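Local structure of protein of unknown function with ferredoxin-like fold (Caulobacter crescentus, 3BM7) at residues 35-40 and 100-105. The protein is of unknown function but adopts a ferredoxin-like fold and belongs to the antibiotic biosynthesis monooxygenase family, so it may be an oxidoreductase. Numbering follows the deposited sequence. Where two conformers were deposited one is given.
Sequences AEFEKV and PTMAGA
Thr101 meets Glu36 and Phe37, in the first turn of helix 34-51, with both branches of its side chain, at the point where the chain leaves helix 89-98 through a short 3-10 segment and heads for the last strand, 102-113. Its methyl lies against Glu36, with Thr101 CG2 3.6 Å from Glu36 CD and 3.7 Å from Glu36 CG. In the conformer described, Glu36 is extended, with CG anti to the backbone N (chi1 178°), which lays CG and the carboxylate carbon alongside the methyl; a second conformer exists, so this part is less certain. A long, flexible acid suits such a solvent-exposed position. The other branch, OG1, sits 3.6 Å from Phe37 CB and 3.8 Å from Phe37 CD1, a van der Waals contact with carbons. The hydroxyl can be buried there because it is hydrogen-bonded to Met98 O. Threonine therefore serves twice, giving a methyl to the packing and tying its polar atom to the end of the preceding helix.

Met102, a selenomethionine, follows and reaches back to Phe37. Bends at chi2 (-66°) and chi3 bring its terminal methyl obliquely to the ring, with Met102 CE 3.6 Å from Phe37 CE1 and 3.7 Å from Phe37 CD1. An unbranched, pliable side chain can fit itself to a flat aromatic in this way. Phe37 is buried and also packs on Leu27 and Val29 of strand 21-29 and on Met98, while its ring meets that of Tyr70.

Water is excluded mainly where Phe37, Thr101 and Met102 meet, with Glu36 as a solvent-facing margin. The direct side-chain contact is thus largely nonpolar and weakly directional, while hydrogen bonds to Gln30 and Lys28 help hold segment 100-105.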
loop_
_atom_site.group_PDB
_atom_site.type_symbol
_atom_site.label_atom_id
_atom_site.label_comp_id
_atom_site.label_asym_id
_atom_site.label_seq_id
_atom_site.Cartn_x
_atom_site.Cartn_y
_atom_site.Cartn_z
ATOM N N ALA A 35 7.098 3.692 -20.331
ATOM C CA ALA A 35 7.482 5.086 -20.240
ATOM C C ALA A 35 6.290 6.029 -20.395
ATOM O O ALA A 35 6.129 7.008 -19.651
ATOM C CB ALA A 35 8.562 5.409 -21.331
ATOM N N GLU A 36 5.458 5.732 -21.392
ATOM C CA GLU A 36 4.236 6.490 -21.656
ATOM C C GLU A 36 3.316 6.434 -20.448
ATOM O O GLU A 36 2.852 7.458 -19.940
ATOM C CB GLU A 36 3.538 5.896 -22.893
ATOM C CG GLU A 36 2.205 6.532 -23.320
ATOM C CD GLU A 36 1.648 5.916 -24.613
ATOM O OE1 GLU A 36 2.333 5.066 -25.227
ATOM O OE2 GLU A 36 0.528 6.281 -25.023
ATOM N N PHE A 37 3.071 5.216 -19.992
ATOM C CA PHE A 37 2.238 4.988 -18.827
ATOM C C PHE A 37 2.764 5.782 -17.612
ATOM O O PHE A 37 1.984 6.473 -16.947
ATOM C CB PHE A 37 2.149 3.505 -18.485
ATOM C CG PHE A 37 1.651 3.260 -17.091
ATOM C CD1 PHE A 37 0.308 3.419 -16.797
ATOM C CD2 PHE A 37 2.531 2.971 -16.052
ATOM C CE1 PHE A 37 -0.156 3.207 -15.543
ATOM C CE2 PHE A 37 2.064 2.770 -14.791
ATOM C CZ PHE A 37 0.740 2.905 -14.527
ATOM N N GLU A 38 4.057 5.659 -17.305
ATOM C CA GLU A 38 4.579 6.333 -16.114
ATOM C C GLU A 38 4.456 7.854 -16.181
ATOM O O GLU A 38 4.149 8.510 -15.189
ATOM C CB GLU A 38 6.025 5.922 -15.781
ATOM C CG GLU A 38 6.127 4.458 -15.351
ATOM C CD GLU A 38 7.512 4.030 -14.944
ATOM O OE1 GLU A 38 8.363 4.917 -14.752
ATOM O OE2 GLU A 38 7.750 2.805 -14.847
ATOM N N LYS A 39 4.683 8.423 -17.362
ATOM C CA LYS A 39 4.519 9.864 -17.504
ATOM C C LYS A 39 3.102 10.329 -17.227
ATOM O O LYS A 39 2.913 11.305 -16.495
ATOM C CB LYS A 39 4.959 10.318 -18.908
ATOM C CG LYS A 39 4.905 11.834 -19.072
ATOM N N VAL A 40 2.106 9.633 -17.781
ATOM C CA VAL A 40 0.718 9.990 -17.539
ATOM C C VAL A 40 0.380 9.772 -16.069
ATOM O O VAL A 40 -0.253 10.620 -15.433
ATOM C CB VAL A 40 -0.224 9.152 -18.383
ATOM C CG1 VAL A 40 -1.690 9.440 -18.016
ATOM C CG2 VAL A 40 0.045 9.409 -19.881
ATOM N N PRO A 100 -4.855 2.916 -23.356
ATOM C CA PRO A 100 -4.158 2.279 -24.471
ATOM C C PRO A 100 -2.815 1.668 -24.147
ATOM O O PRO A 100 -2.306 0.895 -24.966
ATOM C CB PRO A 100 -4.006 3.415 -25.505
ATOM C CG PRO A 100 -4.970 4.441 -25.092
ATOM C CD PRO A 100 -5.151 4.332 -23.631
ATOM N N THR A 101 -2.239 2.001 -22.974
ATOM C CA THR A 101 -0.977 1.388 -22.545
ATOM C C THR A 101 -1.169 0.046 -21.841
ATOM O O THR A 101 -0.200 -0.626 -21.531
ATOM C CB THR A 101 -0.120 2.305 -21.624
ATOM O OG1 THR A 101 -0.739 2.438 -20.331
ATOM C CG2 THR A 101 0.098 3.676 -22.251
HETATM N N MSE A 102 -2.413 -0.285 -21.496
HETATM C CA MSE A 102 -2.667 -1.450 -20.664
HETATM C C MSE A 102 -2.515 -2.770 -21.410
HETATM O O MSE A 102 -2.812 -2.858 -22.606
HETATM C CB MSE A 102 -4.061 -1.359 -20.038
HETATM C CG MSE A 102 -4.221 -0.194 -19.114
HETATM SE SE MSE A 102 -3.092 -0.352 -17.523
HETATM C CE MSE A 102 -2.775 1.459 -17.203
ATOM N N ALA A 103 -2.037 -3.792 -20.695
ATOM C CA ALA A 103 -1.898 -5.160 -21.219
ATOM C C ALA A 103 -3.059 -6.047 -20.769
ATOM O O ALA A 103 -3.396 -7.027 -21.435
ATOM C CB ALA A 103 -0.549 -5.760 -20.753
ATOM N N GLY A 104 -3.688 -5.700 -19.649
ATOM C CA GLY A 104 -4.730 -6.514 -19.062
ATOM C C GLY A 104 -5.541 -5.738 -18.058
ATOM O O GLY A 104 -5.177 -4.601 -17.705
ATOM N N ALA A 105 -6.616 -6.349 -17.561
ATOM C CA ALA A 105 -7.502 -5.665 -16.647
ATOM C C ALA A 105 -6.850 -5.429 -15.297
ATOM O O ALA A 105 -6.163 -6.323 -14.790
ATOM C CB ALA A 105 -8.822 -6.415 -16.449
#